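PDB 4DMI: capsid Protein from Unidentified, which probably builds part of a phage capsid, and forms a pentamer of identical subunits in the crystal. Local coordinates for residues Ile67-Glu72 and Thr76-Thr81; Ser92-Asp95 and Gly99-Ala102; Ile104-Gly109 and Lys113-Asn118. One frame throughout, in Å; residues are numbered along the deposited sequence. Where two conformers were deposited one is given.

Interaction 1: Ile67-Glu72 and Thr76-Thr81. With NA (sodium ion), chain H.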
ATOM      1  N   ILE B  67      -6.004 -19.870  10.442  1.00  7.73           N
ATOM      2  CA  ILE B  67      -5.773 -21.159   9.814  1.00  7.84           C
ATOM      3  C   ILE B  67      -4.276 -21.244   9.593  1.00  9.74           C
ATOM      4  O   ILE B  67      -3.755 -20.731   8.595  1.00  9.16           O
ATOM      5  CB  ILE B  67      -6.490 -21.246   8.458  1.00  7.76           C
ATOM      6  CG1 ILE B  67      -7.990 -20.958   8.613  1.00  8.41           C
ATOM      7  CG2 ILE B  67      -6.313 -22.636   7.867  1.00 10.92           C
ATOM      8  CD1 ILE B  67      -8.684 -20.683   7.288  1.00  9.22           C
ATOM      9  N   ASP B  68      -3.574 -21.861  10.540  1.00 10.36           N
ATOM     10  CA  ASP B  68      -2.126 -21.987  10.456  1.00  9.73           C
ATOM     11  C   ASP B  68      -1.737 -23.240   9.681  1.00 11.01           C
ATOM     12  O   ASP B  68      -2.363 -24.295   9.828  1.00 13.93           O
ATOM     13  CB  ASP B  68      -1.506 -22.010  11.857  1.00  9.82           C
ATOM     14  CG  ASP B  68      -2.056 -23.129  12.734  1.00 12.06           C
ATOM     15  OD1 ASP B  68      -3.288 -23.267  12.866  1.00 15.25           O
ATOM     16  OD2 ASP B  68      -1.243 -23.886  13.312  1.00 16.69           O
ATOM     17  N   PHE B  69      -0.718 -23.134   8.839  1.00  9.43           N
ATOM     18  CA  PHE B  69      -0.260 -24.295   8.079  1.00  8.17           C
ATOM     19  C   PHE B  69       1.269 -24.338   7.963  1.00  7.71           C
ATOM     20  O   PHE B  69       1.941 -23.304   7.941  1.00  9.57           O
ATOM     21  CB  PHE B  69      -0.944 -24.404   6.697  1.00  8.28           C
ATOM     22  CG  PHE B  69      -0.880 -23.141   5.878  1.00  6.95           C
ATOM     23  CD1 PHE B  69      -1.852 -22.154   6.024  1.00  7.83           C
ATOM     24  CD2 PHE B  69       0.162 -22.928   4.988  1.00  7.78           C
ATOM     25  CE1 PHE B  69      -1.791 -20.976   5.287  1.00  8.78           C
ATOM     26  CE2 PHE B  69       0.231 -21.758   4.229  1.00  8.69           C
ATOM     27  CZ  PHE B  69      -0.739 -20.776   4.386  1.00  8.91           C
ATOM     28  N   ASP B  70       1.788 -25.566   7.920  1.00  8.86           N
ATOM     29  CA  ASP B  70       3.208 -25.852   7.810  1.00  9.11           C
ATOM     30  C   ASP B  70       3.260 -27.201   7.099  1.00 10.76           C
ATOM     31  O   ASP B  70       3.159 -28.261   7.725  1.00 13.48           O
ATOM     32  CB  ASP B  70       3.840 -25.912   9.207  1.00  9.45           C
ATOM     33  CG  ASP B  70       5.358 -26.053   9.173  1.00 15.91           C
ATOM     34  OD1 ASP B  70       5.925 -26.255   8.082  1.00 14.95           O
ATOM     35  OD2 ASP B  70       5.976 -25.987  10.258  1.00 20.30           O
ATOM     36  N   VAL B  71       3.373 -27.143   5.777  1.00  9.47           N
ATOM     37  CA  VAL B  71       3.090 -28.286   4.924  1.00 10.39           C
ATOM     38  C   VAL B  71       4.339 -28.864   4.278  1.00  9.45           C
ATOM     39  O   VAL B  71       5.092 -28.147   3.618  1.00 10.00           O
ATOM     40  CB  VAL B  71       2.085 -27.875   3.826  1.00 10.44           C
ATOM     41  CG1 VAL B  71       1.713 -29.063   2.929  1.00 12.42           C
ATOM     42  CG2 VAL B  71       0.849 -27.235   4.459  1.00 11.67           C
ATOM     43  N   GLU B  72       4.550 -30.165   4.468  1.00 13.35           N
ATOM     44  CA  GLU B  72       5.739 -30.858   3.973  1.00 12.66           C
ATOM     45  C   GLU B  72       5.318 -32.232   3.465  1.00 13.29           C
ATOM     46  O   GLU B  72       4.724 -33.019   4.211  1.00 14.51           O
ATOM     47  CB  GLU B  72       6.761 -31.018   5.107  1.00 18.22           C
ATOM     48  CG  GLU B  72       8.095 -31.635   4.694  1.00 24.11           C
ATOM     49  CD  GLU B  72       8.859 -32.235   5.874  1.00 36.02           C
ATOM     50  OE1 GLU B  72       8.258 -33.036   6.623  1.00 42.00           O
ATOM     51  OE2 GLU B  72      10.053 -31.902   6.056  1.00 33.55           O
ATOM     52  N   THR B  76      -2.459 -30.102   1.811  1.00 12.61           N
ATOM     53  CA  THR B  76      -3.241 -29.696   2.968  1.00 13.62           C
ATOM     54  C   THR B  76      -4.251 -28.615   2.613  1.00 12.99           C
ATOM     55  O   THR B  76      -3.899 -27.571   2.091  1.00 11.59           O
ATOM     56  CB  THR B  76      -2.323 -29.223   4.099  1.00 15.67           C
ATOM     57  OG1 THR B  76      -1.555 -30.340   4.564  1.00 17.03           O
ATOM     58  CG2 THR B  76      -3.132 -28.650   5.262  1.00 17.64           C
ATOM     59  N   THR B  77      -5.522 -28.880   2.892  1.00 12.83           N
ATOM     60  CA  THR B  77      -6.556 -27.878   2.669  1.00  9.44           C
ATOM     61  C   THR B  77      -6.468 -26.692   3.616  1.00 11.29           C
ATOM     62  O   THR B  77      -6.339 -26.852   4.831  1.00 15.24           O
ATOM     63  CB  THR B  77      -7.943 -28.519   2.751  1.00 11.21           C
ATOM     64  OG1 THR B  77      -8.062 -29.467   1.688  1.00 16.19           O
ATOM     65  CG2 THR B  77      -9.035 -27.470   2.608  1.00 12.58           C
ATOM     66  N   ILE B  78      -6.528 -25.492   3.048  1.00 10.34           N
ATOM     67  CA  ILE B  78      -6.609 -24.272   3.832  1.00  8.39           C
ATOM     68  C   ILE B  78      -8.066 -23.874   4.023  1.00 11.82           C
ATOM     69  O   ILE B  78      -8.497 -23.565   5.140  1.00 13.01           O
ATOM     70  CB  ILE B  78      -5.804 -23.144   3.160  1.00  9.27           C
ATOM     71  CG1 ILE B  78      -4.337 -23.560   3.091  1.00  7.46           C
ATOM     72  CG2 ILE B  78      -6.015 -21.814   3.901  1.00 10.95           C
ATOM     73  CD1 ILE B  78      -3.473 -22.646   2.231  1.00  8.93           C
ATOM     74  N   ALA B  79      -8.838 -23.895   2.941  1.00 10.32           N
ATOM     75  CA  ALA B  79     -10.275 -23.692   3.053  1.00 12.42           C
ATOM     76  C   ALA B  79     -10.945 -24.382   1.894  1.00 10.38           C
ATOM     77  O   ALA B  79     -10.351 -24.503   0.822  1.00 11.25           O
ATOM     78  CB  ALA B  79     -10.616 -22.223   3.058  1.00 11.17           C
ATOM     79  N   ASN B  80     -12.177 -24.842   2.096  1.00 10.26           N
ATOM     80  CA  ASN B  80     -12.936 -25.480   1.027  1.00 12.36           C
ATOM     81  C   ASN B  80     -14.427 -25.177   1.082  1.00 11.44           C
ATOM     82  O   ASN B  80     -15.249 -25.962   0.601  1.00 15.26           O
ATOM     83  CB  ASN B  80     -12.688 -26.996   0.991  1.00 13.55           C
ATOM     84  CG  ASN B  80     -13.094 -27.696   2.277  1.00 15.97           C
ATOM     85  OD1 ASN B  80     -13.710 -27.103   3.166  1.00 17.17           O
ATOM     86  ND2 ASN B  80     -12.758 -28.979   2.373  1.00 24.05           N
ATOM     87  N   THR B  81     -14.767 -24.039   1.676  1.00 12.95           N
ATOM     88  CA  THR B  81     -16.134 -23.537   1.657  1.00 14.73           C
ATOM     89  C   THR B  81     -16.145 -22.080   1.180  1.00 11.27           C
ATOM     90  O   THR B  81     -15.133 -21.378   1.303  1.00 14.02           O
ATOM     91  CB  THR B  81     -16.843 -23.722   3.022  1.00 17.12           C
ATOM     92  OG1 THR B  81     -16.103 -23.055   4.048  1.00 17.29           O
ATOM     93  CG2 THR B  81     -16.959 -25.196   3.357  1.00 16.49           C
TER
HETATM   94 NA    NA H 201      12.046 -31.928   5.751  1.00 30.00          NA
HETATM   95  O   HOH W   1      13.948 -32.841   5.008  1.00 29.19           O
HETATM   96  O   HOH W   2      11.800 -34.197   6.235  1.00 34.35           O
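Ile78 carries this contact, reaching two residues of strand 67-72. Its CD1 methyl sits over one face of the Phe69 ring. The methyl is 4.0 Å from the ring centroid, 16° off the ring normal, and displaced toward the rim. This is a CH-pi contact, and the nearest ring atom is Phe69 CE1, 3.9 Å from Ile78 CD1. The Phe69 ring is placed there by chi1 of 51°, which sets CG between the backbone N and the carbonyl carbon. The other branch of Ile78 serves Ile67. Ile78 CG2 lies 4.1 Å from Ile67 CG2, and the two side chains meet at a slant. Ile67 CD1 also reaches the carbonyl, 3.6 Å from Ile78 O. At the far end Val71 and Thr76 run past each other in opposite directions. Val71 CG2 is 3.8 Å from Thr76 CB. No hydrogen bond links the segments, so the contact is apolar packing of side chains.

Glu72 turns away from 76-81. With CG anti to the backbone N (chi1 -176°), its chain extends to a sodium ion, which OE2 of Glu72 binds at 2.0 Å. Two waters, Ala155 O and Glu96 OE2 of a second subunit also bind the ion.

The two strands are consecutive in the chain but meet through side chains, each pairing with a different strand of the sheet. Strand 67-72 pairs with 158-167. Strand 74-77 pairs with 147-152, where Ile78 and Ala79 form a classic beta bulge facing Leu148. Phe69 also packs on Val87 of strand 83-95 and on Val159.

Interaction 2: Ser92-Asp95 and Gly99-Ala102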
ATOM      1  N   SER B  92       9.461 -22.526   0.218  1.00  6.09           N
ATOM      2  CA  SER B  92      10.885 -22.799   0.047  1.00  6.35           C
ATOM      3  C   SER B  92      11.317 -22.629  -1.403  1.00  6.26           C
ATOM      4  O   SER B  92      10.920 -23.427  -2.247  1.00  8.18           O
ATOM      5  CB  SER B  92      11.178 -24.260   0.409  1.00  7.89           C
ATOM      6  OG  SER B  92      10.795 -24.584   1.739  1.00  8.96           O
ATOM      7  N   SER B  93      12.163 -21.646  -1.707  1.00  6.02           N
ATOM      8  CA  SER B  93      12.602 -21.528  -3.099  1.00  6.03           C
ATOM      9  C   SER B  93      13.421 -22.719  -3.547  1.00  6.58           C
ATOM     10  O   SER B  93      14.165 -23.329  -2.771  1.00  8.94           O
ATOM     11  CB  SER B  93      13.387 -20.236  -3.369  1.00  6.54           C
ATOM     12  OG  SER B  93      14.742 -20.345  -2.936  1.00  6.65           O
ATOM     13  N   ARG B  94      13.268 -23.066  -4.833  0.50  6.72           N
ATOM     14  CA  ARG B  94      14.127 -24.053  -5.468  0.50  7.29           C
ATOM     15  C   ARG B  94      14.487 -23.565  -6.866  0.50  7.42           C
ATOM     16  O   ARG B  94      13.863 -22.634  -7.395  0.50  8.15           O
ATOM     17  CB  ARG B  94      13.445 -25.427  -5.550  0.50  7.78           C
ATOM     18  CG  ARG B  94      13.114 -26.070  -4.205  0.50  9.18           C
ATOM     19  CD  ARG B  94      14.371 -26.504  -3.447  0.50  8.89           C
ATOM     20  NE  ARG B  94      15.091 -27.556  -4.160  0.50 12.01           N
ATOM     21  CZ  ARG B  94      15.458 -28.713  -3.623  0.50 13.57           C
ATOM     22  NH1 ARG B  94      15.177 -28.980  -2.355  0.50 17.13           N
ATOM     23  NH2 ARG B  94      16.104 -29.606  -4.357  0.50 13.68           N
ATOM     24  N   ASP B  95      15.499 -24.200  -7.448  1.00  7.75           N
ATOM     25  CA  ASP B  95      15.874 -24.002  -8.848  1.00  9.36           C
ATOM     26  C   ASP B  95      14.673 -24.242  -9.756  1.00  9.03           C
ATOM     27  O   ASP B  95      13.828 -25.078  -9.463  1.00  8.44           O
ATOM     28  CB  ASP B  95      16.983 -25.000  -9.199  1.00 16.08           C
ATOM     29  CG  ASP B  95      17.612 -24.745 -10.553  1.00 27.50           C
ATOM     30  OD1 ASP B  95      16.886 -24.552 -11.551  1.00 32.59           O
ATOM     31  OD2 ASP B  95      18.858 -24.758 -10.618  1.00 30.84           O
ATOM     32  N   GLY B  99      12.686 -30.731  -9.057  1.00 12.26           N
ATOM     33  CA  GLY B  99      11.478 -31.527  -8.952  1.00 14.19           C
ATOM     34  C   GLY B  99      10.728 -31.303  -7.646  1.00 14.94           C
ATOM     35  O   GLY B  99       9.678 -31.906  -7.429  1.00 17.23           O
ATOM     36  N   ALA B 100      11.255 -30.434  -6.786  1.00 11.63           N
ATOM     37  CA  ALA B 100      10.681 -30.202  -5.458  1.00  9.84           C
ATOM     38  C   ALA B 100       9.711 -29.026  -5.483  1.00  9.07           C
ATOM     39  O   ALA B 100      10.119 -27.871  -5.624  1.00  9.35           O
ATOM     40  CB  ALA B 100      11.786 -29.983  -4.412  1.00 10.16           C
ATOM     41  N   ILE B 101       8.423 -29.337  -5.359  1.00 10.18           N
ATOM     42  CA  ILE B 101       7.345 -28.371  -5.542  1.00  9.20           C
ATOM     43  C   ILE B 101       6.732 -27.967  -4.212  1.00 10.00           C
ATOM     44  O   ILE B 101       6.380 -28.827  -3.408  1.00 11.02           O
ATOM     45  CB  ILE B 101       6.240 -28.987  -6.411  1.00 12.79           C
ATOM     46  CG1 ILE B 101       6.805 -29.349  -7.786  1.00 13.73           C
ATOM     47  CG2 ILE B 101       5.034 -28.052  -6.514  1.00 13.82           C
ATOM     48  CD1 ILE B 101       5.822 -30.103  -8.683  1.00 18.13           C
ATOM     49  N   ALA B 102       6.609 -26.660  -3.986  1.00  7.78           N
ATOM     50  CA  ALA B 102       5.921 -26.104  -2.825  1.00  9.10           C
ATOM     51  C   ALA B 102       5.076 -24.941  -3.311  1.00  8.63           C
ATOM     52  O   ALA B 102       5.612 -23.912  -3.744  1.00  9.67           O
ATOM     53  CB  ALA B 102       6.918 -25.636  -1.793  1.00  9.75           C
TER
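Arg94 and Ala100 meet where the chain leaves strand 83-95 and loops back toward strand 102-107. The connection has the form of an open loop and not of a paired hairpin. No hydrogen bond joins 92-95 directly to 99-102, and the CA atoms of Arg94 and Ala100 are 7.0 Å apart.

The close part is the Arg94 side chain. The CB methyl of Ala100 lies over the centre of one guanidinium face, 3.9 Å above its plane. The nearest atom of the group is Arg94 CZ, 4.0 Å from Ala100 CB. In the conformer described, the arginine is bent at chi2 (-69°) and chi3 (-64°), which folds the guanidinium back across the methyl. Its aliphatic part follows the same neighbour, with Arg94 CG 3.8 Å from Ala100 O.

The polar end of Arg94 is used elsewhere. NH1 makes a salt bridge with Glu156 and a hydrogen bond with Ser122 of a second subunit. The loop thus lies at a subunit interface.

The other end is looser. There Ser92 meets Ala102 only through its backbone N, 4.5 Å from Ala102 CB. Asn118 bridges this gap: its ND2 donates to Ser92 O and to Ala100 O, while its OD1 accepts from Ala102 N. Gly99 is at the exposed end of the segment. Ser92 OG bonds to the backbone of Arg158 and to Ile120 O of the second subunit.

Interaction 3: Ile104-Gly109 and Lys113-Asn118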
ATOM      1  N   ILE B 104       1.027 -22.693  -3.344  1.00  6.27           N
ATOM      2  CA  ILE B 104      -0.357 -22.434  -2.970  1.00  7.20           C
ATOM      3  C   ILE B 104      -1.147 -22.567  -4.253  1.00  7.70           C
ATOM      4  O   ILE B 104      -0.776 -22.013  -5.285  1.00  8.61           O
ATOM      5  CB  ILE B 104      -0.542 -21.002  -2.431  1.00  6.44           C
ATOM      6  CG1 ILE B 104       0.214 -20.835  -1.104  1.00  7.41           C
ATOM      7  CG2 ILE B 104      -2.026 -20.676  -2.248  1.00  7.18           C
ATOM      8  CD1 ILE B 104      -0.466 -21.517   0.111  1.00  7.20           C
ATOM      9  N   GLU B 105      -2.257 -23.314  -4.211  0.50  6.92           N
ATOM     10  CA  GLU B 105      -3.088 -23.462  -5.400  0.50  7.24           C
ATOM     11  C   GLU B 105      -4.572 -23.537  -5.085  0.50 13.13           C
ATOM     12  O   GLU B 105      -4.987 -23.936  -3.994  0.50  7.66           O
ATOM     13  CB  GLU B 105      -2.664 -24.686  -6.219  0.50 12.71           C
ATOM     14  CG  GLU B 105      -2.834 -26.004  -5.488  0.50  8.14           C
ATOM     15  CD  GLU B 105      -2.053 -27.126  -6.133  0.50 15.58           C
ATOM     16  OE1 GLU B 105      -1.274 -26.829  -7.063  0.50 15.57           O
ATOM     17  OE2 GLU B 105      -2.224 -28.297  -5.716  0.50 16.19           O
ATOM     18  N   VAL B 106      -5.377 -23.149  -6.075  1.00  7.73           N
ATOM     19  CA  VAL B 106      -6.826 -23.240  -5.969  1.00  8.13           C
ATOM     20  C   VAL B 106      -7.297 -24.243  -7.018  1.00 12.38           C
ATOM     21  O   VAL B 106      -6.729 -24.324  -8.104  1.00 10.60           O
ATOM     22  CB  VAL B 106      -7.508 -21.859  -6.125  1.00 10.24           C
ATOM     23  CG1 VAL B 106      -7.137 -21.190  -7.442  1.00 10.65           C
ATOM     24  CG2 VAL B 106      -9.022 -21.986  -5.989  1.00 19.83           C
ATOM     25  N   THR B 107      -8.299 -25.044  -6.668  1.00 10.82           N
ATOM     26  CA  THR B 107      -8.760 -26.122  -7.538  1.00 10.68           C
ATOM     27  C   THR B 107     -10.235 -26.393  -7.326  1.00 15.41           C
ATOM     28  O   THR B 107     -10.775 -26.116  -6.254  1.00 14.15           O
ATOM     29  CB  THR B 107      -7.975 -27.431  -7.266  1.00 11.77           C
ATOM     30  OG1 THR B 107      -8.350 -28.436  -8.217  1.00 14.96           O
ATOM     31  CG2 THR B 107      -8.256 -27.958  -5.858  1.00 18.02           C
ATOM     32  N   ASP B 108     -10.881 -26.938  -8.350  1.00 12.47           N
ATOM     33  CA  ASP B 108     -12.237 -27.460  -8.210  1.00 11.88           C
ATOM     34  C   ASP B 108     -12.262 -28.957  -8.504  1.00 15.17           C
ATOM     35  O   ASP B 108     -13.332 -29.559  -8.616  1.00 19.02           O
ATOM     36  CB  ASP B 108     -13.216 -26.726  -9.131  1.00 14.47           C
ATOM     37  CG  ASP B 108     -12.843 -26.839 -10.613  1.00 14.33           C
ATOM     38  OD1 ASP B 108     -11.833 -27.501 -10.941  1.00 16.24           O
ATOM     39  OD2 ASP B 108     -13.564 -26.246 -11.450  1.00 18.81           O
ATOM     40  N   GLY B 109     -11.077 -29.547  -8.628  1.00 16.17           N
ATOM     41  CA  GLY B 109     -10.963 -30.959  -8.957  1.00 22.13           C
ATOM     42  C   GLY B 109     -10.953 -31.228 -10.450  1.00 25.77           C
ATOM     43  O   GLY B 109     -10.666 -32.347 -10.883  1.00 31.10           O
ATOM     44  N   LYS B 113      -5.036 -24.032 -10.446  1.00  8.72           N
ATOM     45  CA  LYS B 113      -4.131 -22.928 -10.749  1.00  9.04           C
ATOM     46  C   LYS B 113      -3.215 -22.652  -9.579  1.00  7.65           C
ATOM     47  O   LYS B 113      -3.661 -22.576  -8.427  1.00  8.12           O
ATOM     48  CB  LYS B 113      -4.904 -21.658 -11.126  1.00  8.10           C
ATOM     49  CG  LYS B 113      -5.677 -21.802 -12.422  1.00  8.69           C
ATOM     50  CD  LYS B 113      -6.469 -20.540 -12.737  1.00  8.68           C
ATOM     51  CE  LYS B 113      -7.297 -20.763 -13.994  1.00  9.37           C
ATOM     52  NZ  LYS B 113      -8.181 -19.603 -14.319  1.00 12.31           N
ATOM     53  N   ILE B 114      -1.931 -22.486  -9.880  1.00  7.39           N
ATOM     54  CA  ILE B 114      -0.946 -22.117  -8.874  1.00  6.91           C
ATOM     55  C   ILE B 114      -0.997 -20.616  -8.621  1.00  6.56           C
ATOM     56  O   ILE B 114      -0.898 -19.817  -9.561  1.00  8.73           O
ATOM     57  CB  ILE B 114       0.462 -22.525  -9.329  1.00  7.60           C
ATOM     58  CG1 ILE B 114       0.549 -24.060  -9.386  1.00 10.68           C
ATOM     59  CG2 ILE B 114       1.538 -21.934  -8.413  1.00  8.19           C
ATOM     60  CD1 ILE B 114       1.811 -24.570 -10.091  1.00 12.48           C
ATOM     61  N   LEU B 115      -1.164 -20.233  -7.357  1.00  6.18           N
ATOM     62  CA  LEU B 115      -1.220 -18.816  -6.987  1.00  8.35           C
ATOM     63  C   LEU B 115       0.112 -18.315  -6.427  1.00  8.16           C
ATOM     64  O   LEU B 115       0.373 -17.113  -6.412  1.00 10.02           O
ATOM     65  CB  LEU B 115      -2.331 -18.565  -5.963  1.00  9.18           C
ATOM     66  CG  LEU B 115      -3.729 -19.011  -6.378  1.00  7.86           C
ATOM     67  CD1 LEU B 115      -4.715 -18.596  -5.289  1.00 12.76           C
ATOM     68  CD2 LEU B 115      -4.108 -18.414  -7.741  1.00 11.33           C
ATOM     69  N   ALA B 116       0.960 -19.239  -5.981  1.00  8.12           N
ATOM     70  CA  ALA B 116       2.301 -18.926  -5.493  1.00  5.44           C
ATOM     71  C   ALA B 116       3.211 -20.095  -5.831  1.00  5.41           C
ATOM     72  O   ALA B 116       2.907 -21.232  -5.473  1.00  6.62           O
ATOM     73  CB  ALA B 116       2.285 -18.665  -3.990  1.00  6.76           C
ATOM     74  N   ASN B 117       4.300 -19.816  -6.548  1.00  7.93           N
ATOM     75  CA  ASN B 117       5.171 -20.845  -7.123  1.00  5.69           C
ATOM     76  C   ASN B 117       6.602 -20.749  -6.575  1.00  5.93           C
ATOM     77  O   ASN B 117       7.172 -19.650  -6.507  1.00  7.94           O
ATOM     78  CB  ASN B 117       5.165 -20.683  -8.653  1.00  5.89           C
ATOM     79  CG  ASN B 117       5.710 -21.894  -9.388  1.00  9.57           C
ATOM     80  OD1 ASN B 117       6.541 -22.648  -8.871  1.00 10.72           O
ATOM     81  ND2 ASN B 117       5.250 -22.073 -10.623  1.00 12.83           N
ATOM     82  N   ASN B 118       7.187 -21.878  -6.164  1.00  6.57           N
ATOM     83  CA  ASN B 118       8.516 -21.850  -5.544  1.00  7.08           C
ATOM     84  C   ASN B 118       9.702 -22.077  -6.483  1.00  7.35           C
ATOM     85  O   ASN B 118      10.845 -21.804  -6.108  1.00  6.50           O
ATOM     86  CB  ASN B 118       8.613 -22.891  -4.431  1.00  6.48           C
ATOM     87  CG  ASN B 118       8.694 -24.306  -4.973  1.00  7.99           C
ATOM     88  OD1 ASN B 118       7.872 -24.719  -5.806  1.00  8.49           O
ATOM     89  ND2 ASN B 118       9.709 -25.040  -4.542  1.00  8.16           N
TER
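Ile104 and Ala116 open the antiparallel pairing of the hairpin formed by strands 102-107 and 112-121. The backbone bonds come first. Ile104 N donates to Ala116 O at 3.2 Å. Val106 and Lys113 form a second hydrogen-bonded pair, with Val106 N to Lys113 O 3.0 Å and Lys113 N to Val106 O 2.9 Å. Opposite Ile104 the chain bulges: Leu115 and Ala116 both face it, a classic beta bulge. Ile104 O takes Leu115 N at 2.8 Å, and Ala116 N only weakly.

The apolar contacts lie mostly on one face. Ile104 CB is 4.0 Å from Ala116 CB. Val106 CG1 meets Leu115 CD2 at 4.1 Å; with chi1 of 57° it sits between the backbone N and the carbonyl carbon. Phe136, Val140 and Leu142 of strand 133-142 pack on this side.

The charged groups have their partners elsewhere. Glu105 OE1 passes Ile114 CG1 at 4.0 Å on the other face, while OE2 bonds to Gln149 and makes a salt bridge with Arg151. Lys113 is extended beyond CG, and its NZ donates to Leu63 O and Thr66 O of a third subunit.

The hairpin is therefore held by main-chain bonds and apolar packing. In the conformer described, the buried Glu105 carboxylate is probably balanced by Arg151 and Gln149 of strand 147-152, and the lysine ties the hairpin to the third subunit.

The three interactions follow one another along the chain, each closing before the next opens. All reach the same mixed sheet. Interactions 1 and 3 have centres about 12 Å apart and touch through Ile104 CD1, which packs on Ile78 CD1 at 3.8 Å and on the Phe69 ring. Interactions 2 and 3 have centres about 14 Å apart. They are joined on neighbouring strands 83-95 and 112-121, where Arg94 N lies 3.0 Å from Asn118 O, a probable hydrogen bond. Interactions 1 and 2 are about 18 Å apart between centres and do not touch. Both meet the second subunit, while interaction 3 meets the third. The same region thus combines core packing with pentamer contacts.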